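Local coordinates for Oxidored_FMN domain-containing protein ([Pseudomonas] geniculata N1, PDB 6L6J) that probably oxidises 6-hydroxypseudooxynicotine as an amine oxidase that carries FMN and a [4Fe-4S] cluster, at residues C57-E65 against P71-S79. Sequence-based numbering, arbitrary orientation.
Sequences CLEETMIHE and PLPDPRMYS. With FMN (flavin mononucleotide), chain B; SO4 (sulfate ion), chain F; SO4 (sulfate ion), chain G.
A single beta bridge between Met62 and Arg76 ties the C-terminal end of the second strand of the TIM barrel to the loop that follows it, beside the FMN. Met62 N donates to Pro75 O at 3.2 Å, and Met77 N donates a hydrogen bond to Met62 O at 3.0 Å. Ahead of the bridge, the Pro75 ring packs against the side chains of Glu59 and Thr61: its CD lies 3.5 Å from Glu59 CD, while its CB meets Thr61 OG1, which is itself held by Glu59 O. Glu59 directs its carboxylate to Arg45. On the flavin side, Glu60 N makes a weak bond to FMN O4; its extended side chain brings OE2 within 2.6 Å of Asp74 OD2, the two carboxylate planes almost perpendicular. Glu60 OE2 is hydrogen-bonded to His69 ND1. Beyond the bridge, Tyr78 CB lies 3.3 Å from Ile63 O, and chi1 of 55°, with CG between the backbone N and the carbonyl carbon, turns the ring to Glu65. Glu65 CG makes a CH-pi contact over one face of that ring, 4.2 Å from its centroid. Replacing Tyr78 with an alanine would probably leave the Glu65 side chain without its aromatic support and freer to turn. The Glu65 carboxylate stacks on the same ring, their planes 7° apart.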
loop_
_atom_site.group_PDB
_atom_site.type_symbol
_atom_site.label_atom_id
_atom_site.label_comp_id
_atom_site.label_asym_id
_atom_site.label_seq_id
_atom_site.Cartn_x
_atom_site.Cartn_y
_atom_site.Cartn_z
ATOM N N CYS A 57 -6.183 -12.492 -9.137
ATOM C CA CYS A 57 -5.915 -13.500 -8.082
ATOM C C CYS A 57 -6.583 -13.066 -6.780
ATOM O O CYS A 57 -6.565 -11.853 -6.428
ATOM C CB CYS A 57 -4.424 -13.697 -7.843
ATOM S SG CYS A 57 -3.596 -14.811 -9.008
ATOM N N LEU A 58 -7.139 -14.037 -6.063
ATOM C CA LEU A 58 -7.629 -13.829 -4.675
ATOM C C LEU A 58 -6.447 -14.025 -3.745
ATOM O O LEU A 58 -5.537 -14.811 -4.106
ATOM C CB LEU A 58 -8.799 -14.762 -4.366
ATOM C CG LEU A 58 -10.147 -14.052 -4.334
ATOM C CD1 LEU A 58 -10.338 -13.181 -5.565
ATOM C CD2 LEU A 58 -11.291 -15.054 -4.187
ATOM N N GLU A 59 -6.478 -13.275 -2.640
ATOM C CA GLU A 59 -5.423 -13.176 -1.599
ATOM C C GLU A 59 -5.357 -14.498 -0.818
ATOM O O GLU A 59 -6.051 -15.477 -1.216
ATOM C CB GLU A 59 -5.731 -11.996 -0.671
ATOM C CG GLU A 59 -7.009 -12.150 0.154
ATOM C CD GLU A 59 -8.207 -11.312 -0.299
ATOM O OE1 GLU A 59 -8.490 -11.311 -1.523
ATOM O OE2 GLU A 59 -8.886 -10.673 0.577
ATOM N N GLU A 60 -4.561 -14.524 0.258
ATOM C CA GLU A 60 -4.360 -15.729 1.111
ATOM C C GLU A 60 -5.729 -16.326 1.449
ATOM O O GLU A 60 -6.504 -15.674 2.118
ATOM C CB GLU A 60 -3.505 -15.427 2.342
ATOM C CG GLU A 60 -3.961 -14.249 3.190
ATOM C CD GLU A 60 -3.174 -14.136 4.488
ATOM O OE1 GLU A 60 -2.024 -14.695 4.556
ATOM O OE2 GLU A 60 -3.706 -13.511 5.436
ATOM N N THR A 61 -6.035 -17.501 0.909
ATOM C CA THR A 61 -7.351 -18.169 1.062
ATOM C C THR A 61 -7.183 -19.362 2.006
ATOM O O THR A 61 -6.550 -20.359 1.599
ATOM C CB THR A 61 -7.896 -18.552 -0.313
ATOM O OG1 THR A 61 -8.095 -17.300 -0.965
ATOM C CG2 THR A 61 -9.164 -19.374 -0.250
ATOM N N MET A 62 -7.698 -19.253 3.221
ATOM C CA MET A 62 -7.319 -20.157 4.332
ATOM C C MET A 62 -7.824 -21.570 4.038
ATOM O O MET A 62 -9.041 -21.723 3.783
ATOM C CB MET A 62 -7.907 -19.646 5.648
ATOM C CG MET A 62 -7.376 -18.268 6.002
ATOM S SD MET A 62 -5.588 -18.287 6.235
ATOM C CE MET A 62 -4.981 -17.556 4.734
ATOM N N ILE A 63 -6.949 -22.569 4.137
ATOM C CA ILE A 63 -7.284 -23.990 3.812
ATOM C C ILE A 63 -7.821 -24.769 5.022
ATOM O O ILE A 63 -8.173 -25.941 4.826
ATOM C CB ILE A 63 -6.065 -24.696 3.203
ATOM C CG1 ILE A 63 -4.943 -24.898 4.221
ATOM C CG2 ILE A 63 -5.591 -23.934 1.983
ATOM C CD1 ILE A 63 -3.959 -25.967 3.818
ATOM N N HIS A 64 -7.868 -24.171 6.217
ATOM C CA HIS A 64 -8.258 -24.852 7.487
ATOM C C HIS A 64 -8.366 -23.832 8.627
ATOM O O HIS A 64 -7.642 -22.814 8.582
ATOM C CB HIS A 64 -7.238 -25.950 7.839
ATOM C CG HIS A 64 -7.718 -26.923 8.859
ATOM N ND1 HIS A 64 -7.308 -26.877 10.165
ATOM C CD2 HIS A 64 -8.583 -27.957 8.763
ATOM C CE1 HIS A 64 -7.899 -27.845 10.829
ATOM N NE2 HIS A 64 -8.700 -28.515 9.991
ATOM N N GLU A 65 -9.165 -24.161 9.645
ATOM C CA GLU A 65 -9.499 -23.328 10.847
ATOM C C GLU A 65 -8.238 -23.002 11.681
ATOM O O GLU A 65 -8.248 -21.971 12.427
ATOM C CB GLU A 65 -10.551 -24.062 11.690
ATOM C CG GLU A 65 -11.857 -24.331 10.946
ATOM C CD GLU A 65 -12.009 -25.682 10.239
ATOM O OE1 GLU A 65 -11.060 -26.113 9.519
ATOM O OE2 GLU A 65 -13.098 -26.313 10.409
ATOM N N PRO A 71 -7.557 -10.435 13.494
ATOM C CA PRO A 71 -8.912 -10.232 12.964
ATOM C C PRO A 71 -9.013 -9.735 11.504
ATOM O O PRO A 71 -10.066 -9.272 11.132
ATOM C CB PRO A 71 -9.416 -9.171 13.941
ATOM C CG PRO A 71 -8.177 -8.306 14.234
ATOM C CD PRO A 71 -6.968 -9.208 14.058
ATOM N N LEU A 72 -7.950 -9.871 10.698
ATOM C CA LEU A 72 -7.998 -9.592 9.229
ATOM C C LEU A 72 -8.990 -10.547 8.545
ATOM O O LEU A 72 -8.845 -11.765 8.621
ATOM C CB LEU A 72 -6.584 -9.720 8.640
ATOM C CG LEU A 72 -6.474 -9.689 7.111
ATOM C CD1 LEU A 72 -6.977 -8.370 6.531
ATOM C CD2 LEU A 72 -5.053 -9.970 6.652
ATOM N N PRO A 73 -10.058 -10.042 7.886
ATOM C CA PRO A 73 -10.968 -10.904 7.140
ATOM C C PRO A 73 -10.395 -11.323 5.775
ATOM O O PRO A 73 -10.099 -10.442 4.988
ATOM C CB PRO A 73 -12.243 -10.068 6.968
ATOM C CG PRO A 73 -11.811 -8.635 7.130
ATOM C CD PRO A 73 -10.482 -8.639 7.862
ATOM N N ASP A 74 -10.298 -12.640 5.554
ATOM C CA ASP A 74 -9.721 -13.310 4.363
ATOM C C ASP A 74 -10.765 -14.204 3.704
ATOM O O ASP A 74 -11.719 -14.622 4.357
ATOM C CB ASP A 74 -8.543 -14.204 4.744
ATOM C CG ASP A 74 -7.261 -13.436 4.928
ATOM O OD1 ASP A 74 -7.250 -12.248 4.498
ATOM O OD2 ASP A 74 -6.291 -14.030 5.502
ATOM N N PRO A 75 -10.595 -14.564 2.412
ATOM C CA PRO A 75 -11.340 -15.670 1.820
ATOM C C PRO A 75 -11.021 -16.973 2.554
ATOM O O PRO A 75 -9.960 -17.057 3.131
ATOM C CB PRO A 75 -10.838 -15.763 0.374
ATOM C CG PRO A 75 -10.275 -14.402 0.106
ATOM C CD PRO A 75 -9.728 -13.910 1.436
ATOM N N ARG A 76 -11.938 -17.937 2.495
ATOM C CA ARG A 76 -11.773 -19.280 3.114
ATOM C C ARG A 76 -12.205 -20.360 2.116
ATOM O O ARG A 76 -13.189 -20.154 1.381
ATOM C CB ARG A 76 -12.611 -19.369 4.390
ATOM C CG ARG A 76 -12.266 -18.331 5.450
ATOM C CD ARG A 76 -13.491 -17.898 6.247
ATOM N NE ARG A 76 -13.125 -17.463 7.575
ATOM C CZ ARG A 76 -13.865 -17.608 8.664
ATOM N NH1 ARG A 76 -15.056 -18.189 8.606
ATOM N NH2 ARG A 76 -13.381 -17.206 9.829
ATOM N N MET A 77 -11.496 -21.480 2.107
ATOM C CA MET A 77 -11.803 -22.632 1.231
ATOM C C MET A 77 -11.619 -23.916 2.046
ATOM O O MET A 77 -11.191 -24.914 1.468
ATOM C CB MET A 77 -10.895 -22.595 -0.010
ATOM C CG MET A 77 -11.442 -23.325 -1.225
ATOM S SD MET A 77 -12.899 -22.528 -1.908
ATOM C CE MET A 77 -12.162 -21.808 -3.364
ATOM N N TYR A 78 -11.971 -23.897 3.334
ATOM C CA TYR A 78 -11.812 -25.061 4.257
ATOM C C TYR A 78 -13.158 -25.736 4.490
ATOM O O TYR A 78 -13.192 -26.710 5.248
ATOM C CB TYR A 78 -11.172 -24.702 5.604
ATOM C CG TYR A 78 -11.835 -23.614 6.414
ATOM C CD1 TYR A 78 -13.057 -23.810 7.035
ATOM C CD2 TYR A 78 -11.190 -22.391 6.612
ATOM C CE1 TYR A 78 -13.632 -22.815 7.815
ATOM C CE2 TYR A 78 -11.749 -21.386 7.381
ATOM C CZ TYR A 78 -12.971 -21.600 7.991
ATOM O OH TYR A 78 -13.513 -20.582 8.716
ATOM N N SER A 79 -14.207 -25.244 3.838
ATOM C CA SER A 79 -15.579 -25.788 3.949
ATOM C C SER A 79 -16.384 -25.526 2.667
ATOM O O SER A 79 -16.285 -24.428 2.105
ATOM C CB SER A 79 -16.275 -25.240 5.174
ATOM O OG SER A 79 -17.690 -25.264 5.003
HETATM N N1 FMN B . 1.022 -11.146 -1.157
HETATM C C2 FMN B . 0.533 -12.396 -0.876
HETATM O O2 FMN B . 1.197 -13.367 -1.252
HETATM N N3 FMN B . -0.627 -12.642 -0.253
HETATM C C4 FMN B . -1.415 -11.633 0.155
HETATM O O4 FMN B . -2.478 -11.860 0.730
HETATM C C4A FMN B . -0.959 -10.235 -0.078
HETATM N N5 FMN B . -1.703 -9.173 0.314
HETATM C C5A FMN B . -1.281 -7.924 0.009
HETATM C C6 FMN B . -2.078 -6.831 0.342
HETATM C C7 FMN B . -1.649 -5.562 0.009
HETATM C C7M FMN B . -2.477 -4.409 0.428
HETATM C C8 FMN B . -0.391 -5.354 -0.717
HETATM C C8M FMN B . 0.111 -3.981 -1.055
HETATM C C9 FMN B . 0.404 -6.417 -1.056
HETATM C C9A FMN B . 0.010 -7.709 -0.736
HETATM N N10 FMN B . 0.786 -8.813 -1.116
HETATM C C10 FMN B . 0.320 -10.065 -0.798
HETATM C "C1'" FMN B . 2.078 -8.676 -1.860
HETATM C "C2'" FMN B . 1.823 -8.470 -3.341
HETATM O "O2'" FMN B . 1.262 -9.673 -3.835
HETATM C "C3'" FMN B . 3.072 -8.166 -4.113
HETATM O "O3'" FMN B . 3.933 -9.304 -4.059
HETATM C "C4'" FMN B . 3.831 -6.934 -3.622
HETATM O "O4'" FMN B . 2.907 -5.855 -3.347
HETATM C "C5'" FMN B . 4.898 -6.508 -4.621
HETATM O "O5'" FMN B . 4.255 -6.164 -5.836
HETATM P P FMN B . 3.867 -4.624 -6.155
HETATM O O1P FMN B . 5.177 -3.873 -6.225
HETATM O O2P FMN B . 3.146 -4.745 -7.460
HETATM O O3P FMN B . 2.978 -4.188 -5.005
HETATM S S SO4 F . -10.324 -31.931 10.047
HETATM O O1 SO4 F . -10.647 -31.918 8.645
HETATM O O2 SO4 F . -11.280 -32.763 10.760
HETATM O O3 SO4 F . -8.983 -32.444 10.214
HETATM O O4 SO4 F . -10.399 -30.586 10.565
HETATM S S SO4 G . -18.183 -18.941 10.890
HETATM O O1 SO4 G . -18.719 -19.341 9.598
HETATM O O2 SO4 G . -19.003 -19.474 11.947
HETATM O O3 SO4 G . -16.840 -19.429 11.046
HETATM O O4 SO4 G . -18.173 -17.506 10.990
HETATM O O HOH W 1 -8.181 -9.909 3.000
#